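Local coordinates for protein histidine kinase (Caulobacter vibrioides, PDB 6TNE) that probably relays phosphoryl groups in bacterial two-component signalling as the receiver domain of a hybrid histidine kinase, at residues R2-E7 and I38-N43; D48-D53 and G70-A75; A17-A22 and I105-L110. All blocks are in the same frame, centred on the assembly; numbering follows the deposited sequence.

Contact 1: residues R2-E7 and I38-N43; sequences RILFVE and IIAEEN
L4 carries the apolar part of this contact, its two methyl branches going to different residues of helix 33-42. CD1 of L4 lies 3.8 Å from CG2 of I39, and CD2 of L4 reaches CB of A40 at 4.2 Å. The CB of L4 already points at the helix, and CG, set anti to the backbone N (chi1 172°), is where the two methyls branch apart to these neighbours.

The polar part lies at the strand's beginning, where R2 meets N43, the first residue to leave helical geometry. NH1 of R2 and OD1 of N43 are 3.6 Å apart, with the guanidinium and amide planes turned 76° against each other; a water joins them, donating to OD1 at 2.8 Å and accepting a weak bond from NH1. The amide is held from its other end: ND2 of N43 donates to O of I39 at 2.9 Å, nearly straight at 166° and in the amide plane, which limits the amide's rotation and leaves OD1 on the arginine side. Farther out, the guanidinium hydrogen-bonds T46 through NH1 and forms a salt bridge with E26 through NH2, while I39 also packs on L28 and A30 of strand 26-30. Helix 33-42 laid against the inner strand 2-6 in this way is the packing of the CheY-like receiver fold, a five-stranded parallel sheet sandwiched between helices.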
loop_
_atom_site.group_PDB
_atom_site.type_symbol
_atom_site.label_atom_id
_atom_site.label_comp_id
_atom_site.label_asym_id
_atom_site.label_seq_id
_atom_site.Cartn_x
_atom_site.Cartn_y
_atom_site.Cartn_z
ATOM N N ARG A 2 -2.556 -2.047 10.241
ATOM C CA ARG A 2 -2.711 -3.048 9.181
ATOM C C ARG A 2 -2.520 -2.365 7.821
ATOM O O ARG A 2 -3.302 -1.489 7.443
ATOM C CB ARG A 2 -4.082 -3.726 9.255
ATOM C CG ARG A 2 -4.299 -4.736 8.128
ATOM C CD ARG A 2 -5.554 -5.591 8.385
ATOM N NE ARG A 2 -5.329 -6.604 9.420
ATOM C CZ ARG A 2 -6.272 -7.318 10.010
ATOM N NH1 ARG A 2 -7.554 -7.136 9.715
ATOM N NH2 ARG A 2 -5.913 -8.210 10.919
ATOM N N ILE A 3 -1.461 -2.743 7.108
ATOM C CA ILE A 3 -1.082 -2.100 5.852
ATOM C C ILE A 3 -1.305 -3.115 4.749
ATOM O O ILE A 3 -0.799 -4.231 4.836
ATOM C CB ILE A 3 0.395 -1.667 5.877
ATOM C CG1 ILE A 3 0.630 -0.672 7.030
ATOM C CG2 ILE A 3 0.785 -1.030 4.543
ATOM C CD1 ILE A 3 2.097 -0.355 7.230
ATOM N N LEU A 4 -2.010 -2.713 3.685
ATOM C CA LEU A 4 -2.073 -3.512 2.465
ATOM C C LEU A 4 -1.009 -2.936 1.532
ATOM O O LEU A 4 -1.093 -1.761 1.165
ATOM C CB LEU A 4 -3.488 -3.424 1.866
ATOM C CG LEU A 4 -3.686 -4.053 0.497
ATOM C CD1 LEU A 4 -3.208 -5.478 0.423
ATOM C CD2 LEU A 4 -5.193 -3.930 0.117
ATOM N N PHE A 5 -0.027 -3.750 1.162
ATOM C CA PHE A 5 1.148 -3.310 0.405
ATOM C C PHE A 5 1.125 -4.052 -0.920
ATOM O O PHE A 5 1.303 -5.281 -0.951
ATOM C CB PHE A 5 2.431 -3.618 1.195
ATOM C CG PHE A 5 3.630 -2.838 0.750
ATOM C CD1 PHE A 5 4.085 -2.834 -0.545
ATOM C CD2 PHE A 5 4.283 -2.011 1.647
ATOM C CE1 PHE A 5 5.186 -2.059 -0.925
ATOM C CE2 PHE A 5 5.403 -1.245 1.290
ATOM C CZ PHE A 5 5.862 -1.266 -0.014
ATOM N N VAL A 6 0.911 -3.324 -2.005
ATOM C CA VAL A 6 0.719 -3.878 -3.340
ATOM C C VAL A 6 1.910 -3.478 -4.193
ATOM O O VAL A 6 2.136 -2.289 -4.447
ATOM C CB VAL A 6 -0.592 -3.379 -3.950
ATOM C CG1 VAL A 6 -0.891 -4.148 -5.236
ATOM C CG2 VAL A 6 -1.737 -3.440 -2.934
ATOM N N GLU A 7 2.694 -4.462 -4.637
ATOM C CA GLU A 7 3.920 -4.207 -5.388
ATOM C C GLU A 7 4.251 -5.501 -6.121
ATOM O O GLU A 7 4.350 -6.561 -5.506
ATOM C CB GLU A 7 5.031 -3.779 -4.417
ATOM C CG GLU A 7 6.444 -3.781 -4.982
ATOM C CD GLU A 7 6.589 -2.866 -6.147
ATOM O OE1 GLU A 7 6.613 -1.652 -5.945
ATOM O OE2 GLU A 7 6.655 -3.332 -7.299
ATOM N N ILE A 38 -9.233 -8.463 -3.703
ATOM C CA ILE A 38 -9.808 -9.526 -2.878
ATOM C C ILE A 38 -9.388 -9.362 -1.428
ATOM O O ILE A 38 -10.206 -9.490 -0.521
ATOM C CB ILE A 38 -9.391 -10.883 -3.463
ATOM C CG1 ILE A 38 -10.122 -11.085 -4.782
ATOM C CG2 ILE A 38 -9.632 -12.038 -2.464
ATOM C CD1 ILE A 38 -9.655 -12.243 -5.570
ATOM N N ILE A 39 -8.108 -9.015 -1.185
ATOM C CA ILE A 39 -7.675 -8.791 0.183
ATOM C C ILE A 39 -8.446 -7.646 0.819
ATOM O O ILE A 39 -8.893 -7.724 1.970
ATOM C CB ILE A 39 -6.149 -8.540 0.236
ATOM C CG1 ILE A 39 -5.386 -9.791 -0.173
ATOM C CG2 ILE A 39 -5.708 -8.127 1.640
ATOM C CD1 ILE A 39 -3.945 -9.503 -0.541
ATOM N N ALA A 40 -8.627 -6.558 0.063
ATOM C CA ALA A 40 -9.358 -5.400 0.592
ATOM C C ALA A 40 -10.788 -5.769 0.936
ATOM O O ALA A 40 -11.287 -5.393 2.007
ATOM C CB ALA A 40 -9.307 -4.241 -0.411
ATOM N N GLU A 41 -11.456 -6.527 0.061
ATOM C CA GLU A 41 -12.828 -6.918 0.344
ATOM C C GLU A 41 -12.901 -7.757 1.608
ATOM O O GLU A 41 -13.777 -7.557 2.455
ATOM C CB GLU A 41 -13.392 -7.686 -0.827
ATOM C CG GLU A 41 -14.810 -7.988 -0.553
ATOM C CD GLU A 41 -15.493 -8.655 -1.697
ATOM O OE1 GLU A 41 -16.741 -8.752 -1.661
ATOM O OE2 GLU A 41 -14.792 -9.102 -2.632
ATOM N N GLU A 42 -12.034 -8.759 1.729
ATOM C CA GLU A 42 -12.077 -9.680 2.861
ATOM C C GLU A 42 -11.642 -9.028 4.159
ATOM O O GLU A 42 -11.916 -9.560 5.238
ATOM C CB GLU A 42 -11.252 -10.924 2.557
ATOM C CG GLU A 42 -11.779 -11.770 1.425
ATOM C CD GLU A 42 -13.118 -12.416 1.687
ATOM O OE1 GLU A 42 -13.709 -12.848 0.716
ATOM O OE2 GLU A 42 -13.558 -12.505 2.831
ATOM N N ASN A 43 -10.968 -7.891 4.082
ATOM C CA ASN A 43 -10.514 -7.169 5.260
ATOM C C ASN A 43 -11.179 -5.804 5.352
ATOM O O ASN A 43 -10.664 -4.897 6.009
ATOM C CB ASN A 43 -8.988 -7.047 5.242
ATOM C CG ASN A 43 -8.294 -8.374 5.445
ATOM O OD1 ASN A 43 -8.061 -8.779 6.576
ATOM N ND2 ASN A 43 -7.965 -9.051 4.367
HETATM O O HOH W 1 -9.652 -8.740 8.867
#

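Contact 2: residues D48-D53 and G70-A75; sequences DLLISD and GYLGTA
D48 and A75 mark the closest backbone approach, their CA atoms 5.2 Å apart, where a type II' beta turn from L72 to A75 brings the chain from the end of helix 61-72 back beside strand 49-53. The turn is closed by N of A75 donating to O of L72 at 3.1 Å, and G73 takes the positive phi (66°) that ends the helix. A75 then directs its methyl at the start of the strand, with CB 3.8 Å from O of D48 and 4.1 Å from N of L49, so that an alanine rests directly against peptide atoms.

Farther along the strand, L50 meets L72 in the contact between side chains. CD1 of L72 approaches CD2 of L50 at 3.8 Å and also lies 4.2 Å from CB of L50, so a single methyl sits against both the root and one branch of its partner. The two side chains cross at about a right angle. The CB of L72 points at the strand, and with CG anti to the carbonyl carbon (chi1 -64°) CD1 is the methyl that lands on L50.

The segments belong to the beta-alpha-beta unit of strand 49-53, helix 61-72 and strand 77-81. L50 bonds through its backbone to P76 and M78 on one flank and packs on L4 and V6 of strand 2-6 on the other, while L49 and I51 meet V114 of helix 107-118.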
loop_
_atom_site.group_PDB
_atom_site.type_symbol
_atom_site.label_atom_id
_atom_site.label_comp_id
_atom_site.label_asym_id
_atom_site.label_seq_id
_atom_site.Cartn_x
_atom_site.Cartn_y
_atom_site.Cartn_z
ATOM N N ASP A 48 -5.683 -0.012 7.613
ATOM C CA ASP A 48 -5.353 1.335 8.033
ATOM C C ASP A 48 -4.637 2.147 6.972
ATOM O O ASP A 48 -4.592 3.364 7.090
ATOM C CB ASP A 48 -4.528 1.253 9.314
ATOM C CG ASP A 48 -5.303 0.599 10.438
ATOM O OD1 ASP A 48 -6.403 1.114 10.749
ATOM O OD2 ASP A 48 -4.859 -0.425 10.986
ATOM N N LEU A 49 -4.036 1.512 5.971
ATOM C CA LEU A 49 -3.247 2.205 4.967
ATOM C C LEU A 49 -3.110 1.286 3.773
ATOM O O LEU A 49 -2.793 0.101 3.948
ATOM C CB LEU A 49 -1.846 2.523 5.525
ATOM C CG LEU A 49 -0.825 3.157 4.565
ATOM C CD1 LEU A 49 -1.223 4.538 4.079
ATOM C CD2 LEU A 49 0.540 3.219 5.211
ATOM N N LEU A 50 -3.272 1.824 2.572
ATOM C CA LEU A 50 -2.912 1.137 1.342
ATOM C C LEU A 50 -1.625 1.766 0.819
ATOM O O LEU A 50 -1.567 2.992 0.689
ATOM C CB LEU A 50 -4.003 1.352 0.282
ATOM C CG LEU A 50 -3.680 0.857 -1.129
ATOM C CD1 LEU A 50 -3.438 -0.620 -1.168
ATOM C CD2 LEU A 50 -4.753 1.271 -2.102
ATOM N N ILE A 51 -0.623 0.948 0.521
ATOM C CA ILE A 51 0.575 1.388 -0.186
ATOM C C ILE A 51 0.576 0.623 -1.493
ATOM O O ILE A 51 0.476 -0.609 -1.472
ATOM C CB ILE A 51 1.861 1.079 0.584
ATOM C CG1 ILE A 51 1.852 1.769 1.952
ATOM C CG2 ILE A 51 3.063 1.560 -0.252
ATOM C CD1 ILE A 51 3.062 1.399 2.818
ATOM N N SER A 52 0.623 1.312 -2.636
ATOM C CA SER A 52 0.571 0.607 -3.905
ATOM C C SER A 52 1.527 1.204 -4.900
ATOM O O SER A 52 1.622 2.433 -5.039
ATOM C CB SER A 52 -0.834 0.683 -4.504
ATOM O OG SER A 52 -0.941 -0.084 -5.697
ATOM N N ASP A 53 2.208 0.339 -5.646
ATOM C CA ASP A 53 2.894 0.746 -6.864
ATOM C C ASP A 53 1.875 1.290 -7.856
ATOM O O ASP A 53 0.692 0.943 -7.817
ATOM C CB ASP A 53 3.650 -0.469 -7.447
ATOM C CG ASP A 53 4.782 -0.111 -8.422
ATOM O OD1 ASP A 53 5.119 1.076 -8.543
ATOM O OD2 ASP A 53 5.272 -1.035 -9.127
ATOM N N GLY A 70 -14.076 1.859 -1.523
ATOM C CA GLY A 70 -15.195 1.542 -0.631
ATOM C C GLY A 70 -14.805 0.551 0.472
ATOM O O GLY A 70 -15.155 0.722 1.641
ATOM N N TYR A 71 -14.020 -0.498 0.124
ATOM C CA TYR A 71 -13.599 -1.461 1.149
ATOM C C TYR A 71 -12.605 -0.824 2.102
ATOM O O TYR A 71 -12.528 -1.214 3.271
ATOM C CB TYR A 71 -12.946 -2.685 0.487
ATOM C CG TYR A 71 -13.820 -3.357 -0.512
ATOM C CD1 TYR A 71 -15.148 -3.717 -0.199
ATOM C CD2 TYR A 71 -13.309 -3.677 -1.755
ATOM C CE1 TYR A 71 -15.935 -4.402 -1.139
ATOM C CE2 TYR A 71 -14.090 -4.344 -2.701
ATOM C CZ TYR A 71 -15.417 -4.642 -2.388
ATOM O OH TYR A 71 -16.174 -5.295 -3.322
ATOM N N LEU A 72 -11.805 0.133 1.590
ATOM C CA LEU A 72 -10.805 0.818 2.394
ATOM C C LEU A 72 -11.404 1.879 3.312
ATOM O O LEU A 72 -10.741 2.294 4.271
ATOM C CB LEU A 72 -9.753 1.457 1.479
ATOM C CG LEU A 72 -8.954 0.438 0.677
ATOM C CD1 LEU A 72 -8.123 1.183 -0.369
ATOM C CD2 LEU A 72 -8.032 -0.312 1.626
ATOM N N GLY A 73 -12.609 2.358 3.043
ATOM C CA GLY A 73 -13.180 3.385 3.898
ATOM C C GLY A 73 -12.349 4.640 3.761
ATOM O O GLY A 73 -11.989 5.037 2.657
ATOM N N THR A 74 -12.031 5.263 4.893
ATOM C CA THR A 74 -11.229 6.477 4.884
ATOM C C THR A 74 -9.733 6.207 5.025
ATOM O O THR A 74 -8.969 7.144 5.289
ATOM C CB THR A 74 -11.710 7.414 5.984
ATOM O OG1 THR A 74 -11.528 6.762 7.247
ATOM C CG2 THR A 74 -13.190 7.758 5.772
ATOM N N ALA A 75 -9.307 4.957 4.891
ATOM C CA ALA A 75 -7.880 4.690 5.036
ATOM C C ALA A 75 -7.082 5.563 4.069
ATOM O O ALA A 75 -7.454 5.694 2.896
ATOM C CB ALA A 75 -7.582 3.234 4.707
#

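Contact 3: residues A17-A22 and I105-L110; sequences ARLLRA and IDIKTL
This is a partly buried apolar contact between two helices, 10-21 and 107-118, which pack beside each other against the sheet of the CheY-like receiver fold. The first helix of the domain thus meets the last, and the evidence is two pairs of aliphatic side chains, with CA atoms of L19 and I107 nearest at 7.5 Å.

L19 and I107 form the outer pair. The end of the I107 chain passes obliquely over the root of L19: CD1 of I107 is 3.9 Å from CB of L19, and CG1 of I107 is 4.1 Å from CD1 of L19. Because CG1 of I107 lies anti to the backbone N (chi1 -172°), the ethyl arm extends across to helix 10-21. Closer to the sheet, L20 and L110 cross at about a right angle and meet through their CD2 methyls, 4.1 Å apart. L20 also packs on V27, and L110 on M78 and L101, tying this inner pair to the strands below.

D106 caps the start of helix 107-118. OD2 of D106 accepts from N of T109 through its anti lone pair at 2.9 Å, while OG1 of T109, 2.7 Å from OD2 of D106, donates from above the carboxylate plane.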
loop_
_atom_site.group_PDB
_atom_site.type_symbol
_atom_site.label_atom_id
_atom_site.label_comp_id
_atom_site.label_asym_id
_atom_site.label_seq_id
_atom_site.Cartn_x
_atom_site.Cartn_y
_atom_site.Cartn_z
ATOM N N ALA A 17 8.066 -4.790 3.295
ATOM C CA ALA A 17 7.116 -5.451 4.198
ATOM C C ALA A 17 7.823 -5.924 5.469
ATOM O O ALA A 17 7.319 -5.762 6.584
ATOM C CB ALA A 17 6.429 -6.642 3.506
ATOM N N ARG A 18 8.979 -6.583 5.317
ATOM C CA ARG A 18 9.710 -7.090 6.478
ATOM C C ARG A 18 10.173 -5.952 7.383
ATOM O O ARG A 18 10.138 -6.066 8.614
ATOM C CB ARG A 18 10.878 -7.955 6.005
ATOM C CG ARG A 18 10.393 -9.271 5.444
ATOM C CD ARG A 18 11.533 -10.091 4.879
ATOM N NE ARG A 18 12.386 -10.568 5.971
ATOM C CZ ARG A 18 13.537 -11.193 5.772
ATOM N NH1 ARG A 18 13.976 -11.372 4.538
ATOM N NH2 ARG A 18 14.259 -11.606 6.809
ATOM N N LEU A 19 10.623 -4.838 6.788
ATOM C CA LEU A 19 11.073 -3.716 7.596
ATOM C C LEU A 19 9.923 -3.034 8.298
ATOM O O LEU A 19 10.085 -2.563 9.436
ATOM C CB LEU A 19 11.905 -2.749 6.773
ATOM C CG LEU A 19 13.240 -3.380 6.406
ATOM C CD1 LEU A 19 13.928 -2.591 5.294
ATOM C CD2 LEU A 19 14.178 -3.482 7.597
ATOM N N LEU A 20 8.732 -3.025 7.675
ATOM C CA LEU A 20 7.569 -2.474 8.352
ATOM C C LEU A 20 7.104 -3.421 9.470
ATOM O O LEU A 20 6.704 -2.972 10.556
ATOM C CB LEU A 20 6.498 -2.214 7.319
ATOM C CG LEU A 20 6.187 -0.861 6.725
ATOM C CD1 LEU A 20 6.840 0.437 7.216
ATOM C CD2 LEU A 20 5.698 -0.928 5.270
ATOM N N ARG A 21 7.144 -4.735 9.230
ATOM C CA ARG A 21 6.793 -5.674 10.311
ATOM C C ARG A 21 7.723 -5.523 11.512
ATOM O O ARG A 21 7.305 -5.714 12.665
ATOM C CB ARG A 21 6.815 -7.114 9.795
ATOM C CG ARG A 21 5.706 -7.476 8.853
ATOM C CD ARG A 21 5.736 -8.979 8.451
ATOM N NE ARG A 21 4.786 -9.158 7.366
ATOM C CZ ARG A 21 5.133 -9.416 6.099
ATOM N NH1 ARG A 21 6.408 -9.630 5.787
ATOM N NH2 ARG A 21 4.189 -9.420 5.162
ATOM N N ALA A 22 9.000 -5.227 11.262
ATOM C CA ALA A 22 9.965 -5.011 12.340
ATOM C C ALA A 22 9.571 -3.836 13.205
ATOM O O ALA A 22 10.013 -3.743 14.357
ATOM C CB ALA A 22 11.334 -4.731 11.721
ATOM N N ILE A 105 12.757 3.408 -2.708
ATOM C CA ILE A 105 12.248 3.709 -1.379
ATOM C C ILE A 105 13.394 3.715 -0.376
ATOM O O ILE A 105 14.216 2.798 -0.342
ATOM C CB ILE A 105 11.198 2.667 -0.968
ATOM C CG1 ILE A 105 9.979 2.738 -1.885
ATOM C CG2 ILE A 105 10.834 2.832 0.505
ATOM C CD1 ILE A 105 9.467 4.144 -2.114
ATOM N N ASP A 106 13.431 4.746 0.446
ATOM C CA ASP A 106 14.311 4.887 1.591
ATOM C C ASP A 106 13.476 4.482 2.816
ATOM O O ASP A 106 12.409 5.045 3.013
ATOM C CB ASP A 106 14.578 6.396 1.549
ATOM C CG ASP A 106 15.395 6.911 2.670
ATOM O OD1 ASP A 106 16.612 7.111 2.482
ATOM O OD2 ASP A 106 14.801 7.236 3.703
ATOM N N ILE A 107 13.914 3.468 3.599
ATOM C CA ILE A 107 13.066 2.962 4.702
ATOM C C ILE A 107 12.772 4.042 5.733
ATOM O O ILE A 107 11.657 4.127 6.257
ATOM C CB ILE A 107 13.597 1.666 5.360
ATOM C CG1 ILE A 107 12.578 1.089 6.354
ATOM C CG2 ILE A 107 14.830 1.907 6.213
ATOM C CD1 ILE A 107 11.134 0.928 5.830
ATOM N N LYS A 108 13.763 4.862 6.065
ATOM C CA LYS A 108 13.536 5.919 7.041
ATOM C C LYS A 108 12.394 6.812 6.588
ATOM O O LYS A 108 11.491 7.131 7.370
ATOM C CB LYS A 108 14.815 6.734 7.239
ATOM C CG LYS A 108 14.613 7.915 8.221
ATOM C CD LYS A 108 15.933 8.637 8.576
ATOM C CE LYS A 108 15.671 9.879 9.455
ATOM N NZ LYS A 108 16.888 10.401 10.175
ATOM N N THR A 109 12.386 7.171 5.301
ATOM C CA THR A 109 11.336 8.031 4.785
ATOM C C THR A 109 10.021 7.277 4.711
ATOM O O THR A 109 8.970 7.821 5.078
ATOM C CB THR A 109 11.724 8.566 3.411
ATOM O OG1 THR A 109 12.992 9.219 3.530
ATOM C CG2 THR A 109 10.660 9.567 2.930
ATOM N N LEU A 110 10.049 6.015 4.260
ATOM C CA LEU A 110 8.812 5.235 4.216
ATOM C C LEU A 110 8.178 5.160 5.603
ATOM O O LEU A 110 6.964 5.383 5.774
ATOM C CB LEU A 110 9.090 3.825 3.693
ATOM C CG LEU A 110 7.893 2.858 3.671
ATOM C CD1 LEU A 110 6.856 3.347 2.685
ATOM C CD2 LEU A 110 8.384 1.442 3.372
#

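Overall arrangement
Contacts 1 and 2 are neighbours, their centres about 8 Å apart, because strands 2-6 and 49-53 pair in the sheet: N of V6 lies 2.8 Å from O of I51, a probable hydrogen bond. Contact 3 is about 17 Å from contact 1 and about 18 Å from contact 2, centre to centre, contacts 2 and 3 lying on opposite sides of the chain's centre. I3, F5 and I51 bridge the gap through the sheet, CE2 of F5 reaching CD2 of L20 at 4.0 Å. Strands 2-6 and 49-53 both lead to the acidic cluster of E7, D8 and D53, where K103 forms salt bridges with E7 and D53; by family resemblance D53 is probably the phosphorylation site.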